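Local coordinates for protein archaemetzincin (Archaeoglobus fulgidus, PDB 3ZVS) that is a probable zinc-dependent metalloprotease of the peptidase M54 family, with one catalytic and one apparently structural zinc ion and an unknown natural substrate, at residues Ile3-Leu8 with Val17-Leu22; Gly83-Gly88 with Ile119-Gly124; Val112-His117 with Gln141-Lys146; Asn130-Arg135 with Ser149-Cys154. All coordinates share one frame; numbering follows the deposited sequence. Where two conformers were deposited one is given.

Contact 1. Residues Ile3-Leu8 with Val17-Leu22; sequences IYIQPL and VLANSL
Ile3 and Ile5 of strand 2-7 pack against Leu18, Ala19 and Leu22 of helix 12-26, inside a beta-alpha-beta unit that strand 29-32 completes. The two short segments run nearly antiparallel, at 166°, with axes 10.0 Å apart. That is the geometry of a helix lying back along the strand it follows.

No hydrogen bond crosses the contact. The backbone polar groups of the strand are used within the sheet instead: Ile3 and Ile5 pair with Phe31, and Tyr4 with Val64 and Leu66.

All the cross-contact interactions are apolar. Leu22 spans both isoleucines: its CD1 lies 4.4 Å from Ile3 CG2 and equally far from Ile5 CD1. The approach at Ile3 is therefore loose. Val68 of strand 65-69 touches Ile5 and Leu18. Leu18 and Leu22 also reach helix 104-122.

Ile5 makes the tightest approach. Its CG1 branch stands anti to the carbonyl carbon (chi1 -57°), and chi2 near 163° extends CD1 toward the helix. This terminal methyl sits against the turn at Leu18 and Ala19, with Ile5 CD1 3.8 Å from Leu18 CB.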
# COMPACT_ATOMS: atom_id res chain seq x y z
N ILE A 3 2.88 -11.85 -5.36
CA ILE A 3 3.00 -10.60 -4.62
C ILE A 3 4.00 -10.87 -3.50
O ILE A 3 3.81 -11.80 -2.72
CB ILE A 3 1.66 -10.18 -3.99
CG1 ILE A 3 0.61 -9.98 -5.09
CG2 ILE A 3 1.85 -8.92 -3.12
CD1 ILE A 3 -0.81 -9.81 -4.59
N TYR A 4 5.03 -10.03 -3.45
CA TYR A 4 6.07 -10.10 -2.42
C TYR A 4 5.83 -8.94 -1.48
O TYR A 4 5.88 -7.79 -1.89
CB TYR A 4 7.45 -9.97 -3.05
CG TYR A 4 7.74 -11.11 -4.00
CD1 TYR A 4 7.32 -11.06 -5.32
CD2 TYR A 4 8.41 -12.25 -3.57
CE1 TYR A 4 7.57 -12.10 -6.18
CE2 TYR A 4 8.66 -13.30 -4.43
CZ TYR A 4 8.25 -13.21 -5.73
OH TYR A 4 8.49 -14.26 -6.59
N ILE A 5 5.54 -9.23 -0.22
CA ILE A 5 5.41 -8.21 0.80
C ILE A 5 6.75 -8.00 1.47
O ILE A 5 7.34 -8.92 2.00
CB ILE A 5 4.36 -8.60 1.86
CG1 ILE A 5 3.00 -8.87 1.23
CG2 ILE A 5 4.22 -7.55 2.93
CD1 ILE A 5 2.06 -9.64 2.12
N GLN A 6 7.22 -6.77 1.42
CA GLN A 6 8.47 -6.38 2.05
C GLN A 6 8.17 -5.54 3.30
O GLN A 6 7.87 -4.34 3.21
CB GLN A 6 9.35 -5.55 1.09
CG GLN A 6 10.62 -5.01 1.75
CD GLN A 6 11.50 -6.12 2.26
OE1 GLN A 6 12.04 -6.90 1.47
NE2 GLN A 6 11.63 -6.22 3.55
N PRO A 7 8.26 -6.13 4.49
CA PRO A 7 8.05 -5.35 5.71
C PRO A 7 9.20 -4.36 5.90
O PRO A 7 10.38 -4.75 5.82
CB PRO A 7 8.02 -6.43 6.84
CG PRO A 7 7.89 -7.74 6.11
CD PRO A 7 8.60 -7.53 4.81
N LEU A 8 8.87 -3.11 6.14
CA LEU A 8 9.84 -2.05 6.32
C LEU A 8 9.46 -1.25 7.56
O LEU A 8 8.64 -0.33 7.47
CB LEU A 8 9.87 -1.13 5.12
CG LEU A 8 10.28 -1.74 3.80
CD1 LEU A 8 10.01 -0.76 2.66
CD2 LEU A 8 11.72 -2.14 3.78
N VAL A 17 -1.85 -9.84 8.31
CA VAL A 17 -3.14 -9.44 7.74
C VAL A 17 -3.10 -9.48 6.24
O VAL A 17 -4.00 -10.03 5.57
CB VAL A 17 -3.55 -8.02 8.19
CG1 VAL A 17 -4.71 -7.45 7.34
CG2 VAL A 17 -3.88 -8.01 9.69
N LEU A 18 -2.06 -8.88 5.66
CA LEU A 18 -1.96 -8.84 4.23
C LEU A 18 -1.68 -10.21 3.65
O LEU A 18 -2.26 -10.58 2.62
CB LEU A 18 -0.87 -7.83 3.81
CG LEU A 18 -1.29 -6.41 4.16
CD1 LEU A 18 -0.15 -5.45 3.76
CD2 LEU A 18 -2.57 -5.99 3.49
N ALA A 19 -0.80 -10.99 4.29
CA ALA A 19 -0.52 -12.35 3.82
C ALA A 19 -1.81 -13.21 3.78
O ALA A 19 -1.96 -14.06 2.89
CB ALA A 19 0.60 -13.04 4.65
N ASN A 20 -2.72 -12.95 4.71
CA ASN A 20 -3.96 -13.71 4.85
C ASN A 20 -5.09 -13.22 3.95
O ASN A 20 -6.00 -13.99 3.64
CB ASN A 20 -4.45 -13.64 6.30
CG ASN A 20 -3.57 -14.37 7.27
OD1 ASN A 20 -2.81 -15.25 6.88
ND2 ASN A 20 -3.66 -14.01 8.54
N SER A 21 -5.05 -11.97 3.52
CA SER A 21 -6.15 -11.36 2.75
C SER A 21 -5.87 -11.26 1.26
O SER A 21 -6.77 -11.46 0.43
CB SER A 21 -6.45 -9.96 3.28
OG SER A 21 -6.71 -9.98 4.66
N LEU A 22 -4.64 -10.92 0.89
CA LEU A 22 -4.32 -10.66 -0.50
C LEU A 22 -4.39 -11.84 -1.49
O LEU A 22 -4.73 -11.64 -2.66
CB LEU A 22 -2.97 -9.98 -0.62
CG LEU A 22 -2.76 -8.60 0.01
CD1 LEU A 22 -1.32 -8.14 -0.20
CD2 LEU A 22 -3.72 -7.54 -0.52

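Contact 2. Residues Gly83-Gly88 with Ile119-Gly124; sequences GEAELG and IGHVLG. With ZN (zinc ion), chain D.
The C-terminal end of the zinc-binding helix 104-122 meets edge strand 83-85 and the loop after it, and His121 belongs to both the contact and the catalytic zinc site. Ala85 faces the helix. Its CB lies 3.4 Å from His121 CB, a close approach, and it also touches Val122 CG2.

His121 CG stands anti to the carbonyl carbon (chi1 -75°), and its ring reaches past Ala85 to the metal. His121 NE2 binds the zinc ion at 2.1 Å. On the other side of the ring ND1 is hydrogen-bonded to Leu125 O, which helps to fix the ring's rotation. His117 and His127 supply the other protein ligands, and a bound malonate lies close by.

The backbone at the helix end carries the polar part. Gly88 N gives a nearly straight hydrogen bond to His121 O, at 3.1 Å and 167°, in the carbonyl plane. His121 O also accepts from Gly124 N, so two backbone donors hold it. Two CA-H...O contacts add to this: Val122 CA lies 3.4 Å from Glu86 O, and Leu87 CA is as far from His121 O. The side chain of Leu87 starts out away from the helix but turns back, and its CD1 rests 3.7 Å from Gly124 C. Glu86 points its carboxylate elsewhere, to Arg91 and Ala90 N.

Gly124 has positive phi and ends the helix in a Schellman motif. The whole is the end of a metzincin active-site helix, where the second histidine of HExxH binds the catalytic zinc beside the edge strand.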
# COMPACT_ATOMS: atom_id res chain seq x y z
N GLY A 83 0.63 6.03 0.06
CA GLY A 83 1.45 5.12 -0.69
C GLY A 83 1.93 5.77 -1.97
O GLY A 83 1.58 6.92 -2.29
N GLU A 84 2.72 5.01 -2.71
CA GLU A 84 3.19 5.38 -4.03
C GLU A 84 3.44 4.09 -4.80
O GLU A 84 3.89 3.08 -4.23
CB GLU A 84 4.47 6.25 -4.01
CG GLU A 84 4.79 6.83 -5.43
CD GLU A 84 5.98 7.76 -5.51
OE1 GLU A 84 6.57 8.05 -4.48
OE2 GLU A 84 6.30 8.21 -6.64
N ALA A 85 3.10 4.09 -6.09
CA ALA A 85 3.23 2.92 -6.91
C ALA A 85 3.79 3.26 -8.28
O ALA A 85 3.59 4.37 -8.80
CB ALA A 85 1.84 2.24 -7.06
N GLU A 86 4.44 2.28 -8.89
CA GLU A 86 4.79 2.35 -10.31
C GLU A 86 3.59 1.89 -11.13
O GLU A 86 3.25 0.70 -11.11
CB GLU A 86 5.98 1.44 -10.60
CG GLU A 86 7.21 1.80 -9.79
CD GLU A 86 8.36 0.84 -10.00
OE1 GLU A 86 8.14 -0.33 -10.31
OE2 GLU A 86 9.52 1.28 -9.89
N LEU A 87 2.94 2.80 -11.86
CA LEU A 87 1.76 2.44 -12.64
C LEU A 87 2.12 1.44 -13.74
O LEU A 87 2.94 1.75 -14.62
CB LEU A 87 1.14 3.70 -13.25
CG LEU A 87 -0.13 3.44 -14.05
CD1 LEU A 87 -1.35 3.14 -13.20
CD2 LEU A 87 -0.45 4.63 -14.96
N GLY A 88 1.57 0.24 -13.66
CA GLY A 88 1.91 -0.84 -14.57
C GLY A 88 3.34 -1.35 -14.49
O GLY A 88 3.79 -2.06 -15.39
N ILE A 119 -1.55 -2.04 -4.97
CA ILE A 119 -1.27 -3.15 -5.88
C ILE A 119 -2.07 -2.95 -7.18
O ILE A 119 -1.56 -3.20 -8.25
CB ILE A 119 -1.57 -4.52 -5.20
CG1 ILE A 119 -0.56 -4.80 -4.10
CG2 ILE A 119 -1.54 -5.66 -6.20
CD1 ILE A 119 -1.06 -5.83 -3.11
N GLY A 120 -3.29 -2.44 -7.08
CA GLY A 120 -4.06 -2.14 -8.28
C GLY A 120 -3.30 -1.19 -9.19
O GLY A 120 -3.34 -1.38 -10.41
N HIS A 121 -2.66 -0.17 -8.64
CA HIS A 121 -1.83 0.70 -9.47
C HIS A 121 -0.68 -0.05 -10.14
O HIS A 121 -0.40 0.17 -11.31
CB HIS A 121 -1.18 1.81 -8.66
CG HIS A 121 -2.09 2.94 -8.25
ND1 HIS A 121 -2.92 3.62 -9.11
CD2 HIS A 121 -2.19 3.58 -7.06
CE1 HIS A 121 -3.50 4.62 -8.46
NE2 HIS A 121 -3.09 4.61 -7.21
N VAL A 122 -0.02 -0.97 -9.42
CA VAL A 122 1.07 -1.72 -10.04
C VAL A 122 0.54 -2.54 -11.23
O VAL A 122 1.24 -2.69 -12.24
CB VAL A 122 1.81 -2.64 -9.03
CG1 VAL A 122 2.97 -3.35 -9.73
CG2 VAL A 122 2.34 -1.82 -7.86
N LEU A 123 -0.70 -2.99 -11.11
CA LEU A 123 -1.35 -3.77 -12.17
C LEU A 123 -1.90 -2.92 -13.28
O LEU A 123 -2.55 -3.44 -14.19
CB LEU A 123 -2.48 -4.63 -11.61
CG LEU A 123 -2.05 -5.62 -10.55
CD1 LEU A 123 -3.24 -6.39 -10.02
CD2 LEU A 123 -0.96 -6.55 -11.08
N GLY A 124 -1.72 -1.61 -13.20
CA GLY A 124 -1.98 -0.71 -14.31
C GLY A 124 -3.24 0.11 -14.15
O GLY A 124 -3.59 0.86 -15.07
ZN ZN D . -3.81 5.89 -5.76

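Contact 3. Residues Val112-His117 with Gln141-Lys146; sequences VKEAVH and QDVDRK. With ZN (zinc ion), chain D.
Lys113 drives its ammonium group into the C-terminal end of helix 140-145, where two backbone carbonyls receive it. This lysine lies on helix 104-122, the zinc-binding helix that carries the HExxH motif. The short segments 112-117 and 141-145 cross almost perpendicularly, at 86°, with axes 10.7 Å apart.

The Lys113 chain is fully extended beyond CG and passes alongside Val143. Lys113 NZ donates to Lys146 O at 2.8 Å, nearly along the C=O axis. It donates also to Val143 O at 3.0 Å, while Lys146 N reaches that oxygen from the opposite face of the carbonyl plane. A positive charge here probably interacts favourably with the helix C-terminus. Water 1 links Lys113 NZ to Asp144 OD1, and the carboxylate of Asp144 also forms a salt bridge with Arg110.

Glu114 bends at chi2 (-61°), which brings its carboxylate up to the methyls of Val143, which come from the opposite direction. Its CD lies 3.7 Å from Val143 CG2. The same carboxylate forms a salt bridge: Lys146 NZ is 3.0 Å from Glu114 OE2, though the hydrogen bond is weak. These two side chains meet at about a right angle. Lys146 NZ has another partner in Ser137 OG.

His117, the first histidine of the motif, binds the catalytic zinc through NE2 and gives its ND1 proton to Val133 O. Water 2 donates to Glu114 OE1 at 2.6 Å and accepts a weak bond from Lys146 NZ. Its oxygen sits over the centre of the His117 ring, 3.4 Å above the plane.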
# COMPACT_ATOMS: atom_id res chain seq x y z
N VAL A 112 -6.08 -3.36 4.56
CA VAL A 112 -6.34 -4.17 3.38
C VAL A 112 -6.75 -3.27 2.19
O VAL A 112 -6.21 -3.42 1.08
CB VAL A 112 -7.38 -5.26 3.63
CG1 VAL A 112 -7.64 -6.03 2.37
CG2 VAL A 112 -6.91 -6.19 4.75
N LYS A 113 -7.68 -2.33 2.41
CA LYS A 113 -8.11 -1.43 1.34
C LYS A 113 -6.94 -0.72 0.69
O LYS A 113 -6.82 -0.67 -0.53
CB LYS A 113 -9.09 -0.36 1.86
CG LYS A 113 -10.48 -0.84 2.17
CD LYS A 113 -11.32 0.30 2.71
CE LYS A 113 -12.75 -0.18 2.97
NZ LYS A 113 -13.48 0.90 3.65
N GLU A 114 -6.07 -0.17 1.52
CA GLU A 114 -5.00 0.66 0.98
C GLU A 114 -3.90 -0.18 0.33
O GLU A 114 -3.29 0.25 -0.66
CB GLU A 114 -4.49 1.59 2.08
CG GLU A 114 -5.57 2.59 2.53
CD GLU A 114 -6.03 3.47 1.42
OE1 GLU A 114 -5.34 4.47 1.20
OE2 GLU A 114 -7.01 3.16 0.72
N ALA A 115 -3.65 -1.38 0.84
CA ALA A 115 -2.75 -2.30 0.13
C ALA A 115 -3.29 -2.71 -1.24
O ALA A 115 -2.57 -2.70 -2.22
CB ALA A 115 -2.49 -3.57 0.98
N VAL A 116 -4.57 -3.06 -1.30
CA VAL A 116 -5.21 -3.43 -2.54
C VAL A 116 -5.13 -2.28 -3.53
O VAL A 116 -4.84 -2.49 -4.71
CB VAL A 116 -6.65 -3.85 -2.26
CG1 VAL A 116 -7.45 -4.00 -3.56
CG2 VAL A 116 -6.68 -5.19 -1.51
N HIS A 117 -5.38 -1.06 -3.05
CA HIS A 117 -5.28 0.15 -3.89
C HIS A 117 -3.89 0.27 -4.54
O HIS A 117 -3.74 0.49 -5.73
CB HIS A 117 -5.58 1.36 -3.01
CG HIS A 117 -5.54 2.66 -3.74
ND1 HIS A 117 -6.67 3.25 -4.27
CD2 HIS A 117 -4.50 3.48 -4.06
CE1 HIS A 117 -6.34 4.39 -4.86
NE2 HIS A 117 -5.03 4.56 -4.74
N GLN A 141 -11.29 9.24 6.28
CA GLN A 141 -12.74 9.25 6.14
C GLN A 141 -13.10 8.80 4.71
O GLN A 141 -14.06 8.06 4.50
CB GLN A 141 -13.32 10.64 6.42
CG GLN A 141 -13.30 11.05 7.93
CD GLN A 141 -11.91 11.43 8.49
OE1 GLN A 141 -10.99 11.82 7.76
NE2 GLN A 141 -11.77 11.33 9.81
N ASP A 142 -12.31 9.23 3.73
CA ASP A 142 -12.54 8.77 2.37
C ASP A 142 -12.25 7.27 2.25
O ASP A 142 -12.95 6.54 1.58
CB ASP A 142 -11.70 9.53 1.34
CG ASP A 142 -12.13 10.96 1.12
OD1 ASP A 142 -13.28 11.35 1.43
OD2 ASP A 142 -11.29 11.70 0.59
N VAL A 143 -11.16 6.82 2.86
CA VAL A 143 -10.84 5.40 2.82
C VAL A 143 -12.02 4.58 3.35
O VAL A 143 -12.41 3.55 2.77
CB VAL A 143 -9.55 5.09 3.65
CG1 VAL A 143 -9.27 3.60 3.68
CG2 VAL A 143 -8.34 5.82 3.04
N ASP A 144 -12.58 5.03 4.47
CA ASP A 144 -13.65 4.28 5.12
C ASP A 144 -14.91 4.20 4.22
O ASP A 144 -15.64 3.22 4.29
CB ASP A 144 -14.01 4.91 6.47
CG ASP A 144 -12.95 4.68 7.52
OD1 ASP A 144 -12.06 3.84 7.31
OD2 ASP A 144 -13.02 5.38 8.54
N ARG A 145 -15.12 5.24 3.42
CA ARG A 145 -16.29 5.29 2.53
C ARG A 145 -16.16 4.44 1.26
O ARG A 145 -17.16 4.05 0.66
CB ARG A 145 -16.58 6.73 2.17
CG ARG A 145 -17.33 7.44 3.26
CD ARG A 145 -17.80 8.80 2.79
NE ARG A 145 -16.68 9.72 2.64
CZ ARG A 145 -16.35 10.65 3.55
NH1 ARG A 145 -17.04 10.77 4.67
NH2 ARG A 145 -15.31 11.45 3.33
N LYS A 146 -14.94 4.16 0.81
CA LYS A 146 -14.77 3.34 -0.37
C LYS A 146 -14.71 1.85 -0.03
O LYS A 146 -14.38 1.47 1.09
CB LYS A 146 -13.53 3.76 -1.14
CG LYS A 146 -12.18 3.22 -0.62
CD LYS A 146 -11.03 3.85 -1.45
CE LYS A 146 -9.66 3.40 -1.00
NZ LYS A 146 -8.60 4.35 -1.55
ZN ZN D . -3.81 5.89 -5.76
O HOH W 1 -12.24 1.23 6.21
O HOH W 2 -5.67 5.20 -1.28

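Contact 4. Residues Asn130-Arg135 with Ser149-Cys154; sequences NNCVMR and SFCREC. With ZN (zinc ion), chain E.
A type I beta turn from Cys132 to Arg135 lies against the N-terminal start of helix 152-157, and Val133 N donates to Ser149 O at 3.0 Å. Cys151 is the N-cap of that helix: its SG accepts from Cys154 N.

Three cysteines bind the second zinc ion here, and Cys128 is the fourth ligand. Cys132 SG is 2.4 Å from the metal, and both Cys151 SG and Cys154 SG are at 2.3 Å. The sulfurs also take N-H groups. Cys151 N reaches Cys132 SG at 3.3 Å and 174°, and Met134 N points to the same sulfur. These donors would be expected to offset part of the thiolate charge.

Asn130 uses one amide nitrogen twice. Its ND2 donates to Cys151 SG in a nearly straight bond (176°), and to Glu153 OE1 at 2.9 Å. Both acceptors lie in the amide plane, but Glu153 OE1 is met from above its own carboxylate plane.

Phe150 forms the apolar side. Val133 CG1 sits between the backbone N and the carbonyl carbon (chi1 69°), which sets this methyl over one ring face in a CH-pi contact, 3.8 Å from the Phe150 centroid. Met134 comes to the ring edge, where its CG meets Phe150 CE1 at 3.7 Å. Its sulfur makes a Met-aromatic contact there. Met134 also touches His117 and His121, as the methionine of a metzincin Met-turn does. Beside that turn stands a four-cysteine zinc site, consistent with a structural role.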
# COMPACT_ATOMS: atom_id res chain seq x y z
N ASN A 130 -15.52 5.35 -9.59
CA ASN A 130 -16.65 4.49 -9.27
C ASN A 130 -16.65 4.06 -7.80
O ASN A 130 -15.77 4.47 -7.04
CB ASN A 130 -16.64 3.24 -10.15
CG ASN A 130 -16.65 3.55 -11.62
OD1 ASN A 130 -17.13 4.61 -12.04
ND2 ASN A 130 -16.13 2.63 -12.41
N ASN A 131 -17.63 3.25 -7.41
CA ASN A 131 -17.70 2.70 -6.07
C ASN A 131 -16.66 1.60 -6.05
O ASN A 131 -16.95 0.47 -6.41
CB ASN A 131 -19.10 2.14 -5.86
CG ASN A 131 -19.41 1.84 -4.42
OD1 ASN A 131 -18.51 1.63 -3.62
ND2 ASN A 131 -20.69 1.80 -4.09
N CYS A 132 -15.42 1.94 -5.68
CA CYS A 132 -14.26 1.13 -6.04
C CYS A 132 -13.10 1.43 -5.10
O CYS A 132 -12.88 2.59 -4.76
CB CYS A 132 -13.84 1.48 -7.47
SG CYS A 132 -12.52 0.42 -8.14
N VAL A 133 -12.32 0.39 -4.79
CA VAL A 133 -11.10 0.55 -3.98
C VAL A 133 -10.07 1.44 -4.67
O VAL A 133 -9.21 1.99 -3.99
CB VAL A 133 -10.53 -0.86 -3.69
CG1 VAL A 133 -9.98 -1.53 -4.95
CG2 VAL A 133 -9.49 -0.81 -2.58
N MET A 134 -10.13 1.57 -6.00
CA MET A 134 -9.23 2.44 -6.74
C MET A 134 -9.58 3.92 -6.69
O MET A 134 -8.83 4.72 -7.26
CB MET A 134 -9.05 1.97 -8.20
CG MET A 134 -8.29 0.62 -8.37
SD MET A 134 -6.74 0.51 -7.42
CE MET A 134 -5.84 1.96 -8.04
N ARG A 135 -10.63 4.31 -5.99
CA ARG A 135 -10.84 5.74 -5.75
C ARG A 135 -9.66 6.31 -5.01
O ARG A 135 -9.14 5.69 -4.06
CB ARG A 135 -12.03 5.97 -4.82
CG ARG A 135 -13.40 5.84 -5.41
CD ARG A 135 -14.39 6.41 -4.36
NE ARG A 135 -15.76 5.95 -4.58
CZ ARG A 135 -16.68 5.87 -3.63
NH1 ARG A 135 -16.39 6.17 -2.35
NH2 ARG A 135 -17.90 5.48 -3.96
N SER A 149 -13.27 -3.76 -2.62
CA SER A 149 -13.33 -4.50 -3.86
C SER A 149 -13.16 -3.58 -5.06
O SER A 149 -13.49 -2.38 -5.06
CB SER A 149 -14.68 -5.20 -3.99
OG SER A 149 -15.69 -4.27 -3.75
N PHE A 150 -12.63 -4.17 -6.12
CA PHE A 150 -12.58 -3.48 -7.41
C PHE A 150 -13.96 -3.46 -8.02
O PHE A 150 -14.69 -4.46 -7.95
CB PHE A 150 -11.64 -4.20 -8.37
CG PHE A 150 -10.21 -4.18 -7.94
CD1 PHE A 150 -9.43 -3.04 -8.11
CD2 PHE A 150 -9.64 -5.29 -7.34
CE1 PHE A 150 -8.11 -3.00 -7.70
CE2 PHE A 150 -8.31 -5.26 -6.94
CZ PHE A 150 -7.56 -4.12 -7.11
N CYS A 151 -14.31 -2.33 -8.62
CA CYS A 151 -15.53 -2.24 -9.42
C CYS A 151 -15.42 -3.16 -10.63
O CYS A 151 -14.34 -3.66 -10.97
CB CYS A 151 -15.82 -0.80 -9.86
SG CYS A 151 -14.74 -0.18 -11.18
N ARG A 152 -16.55 -3.37 -11.29
CA ARG A 152 -16.56 -4.27 -12.44
C ARG A 152 -15.65 -3.80 -13.56
O ARG A 152 -15.04 -4.59 -14.26
CB ARG A 152 -18.00 -4.47 -12.98
CG ARG A 152 -18.94 -5.09 -11.97
CD ARG A 152 -20.34 -5.35 -12.56
NE ARG A 152 -21.13 -4.14 -12.73
CZ ARG A 152 -21.45 -3.57 -13.89
NH1 ARG A 152 -21.02 -4.06 -15.03
NH2 ARG A 152 -22.18 -2.44 -13.89
N GLU A 153 -15.52 -2.49 -13.73
CA GLU A 153 -14.62 -1.97 -14.74
C GLU A 153 -13.17 -2.30 -14.42
O GLU A 153 -12.43 -2.77 -15.28
CB GLU A 153 -14.79 -0.47 -14.93
CG GLU A 153 -16.13 -0.15 -15.58
CD GLU A 153 -16.21 1.28 -16.02
OE1 GLU A 153 -15.69 2.17 -15.29
OE2 GLU A 153 -16.79 1.54 -17.10
N CYS A 154 -12.74 -2.03 -13.20
CA CYS A 154 -11.35 -2.27 -12.84
C CYS A 154 -11.04 -3.74 -12.80
O CYS A 154 -9.96 -4.17 -13.23
CB CYS A 154 -11.07 -1.64 -11.50
SG CYS A 154 -10.95 0.16 -11.54
ZN ZN E . -12.84 0.91 -10.42
O HOH W 3 -16.52 -2.22 -5.75

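How the contacts relate
Helix 104-122 connects the set. Contact 1 reaches it through Leu22 CD1, 3.7 Å from Ile119 CD1 of contact 2, and through Leu18 CD2, 3.5 Å from Ala115 CB of contact 3. Contacts 2 and 3 occupy successive parts of this helix and share the catalytic zinc, through His121 and His117. Contact 4 lies against both. Met134 SD is 3.9 Å from Gly120 CA of contact 2, and Arg135 O is 2.9 Å from Lys146 NZ of contact 3. Segment 130-135 thus borders the catalytic site, where malonate is bound, and also supplies Cys132 to the second zinc. Contact 1 stays about 8 Å from contact 4 at the nearest atoms.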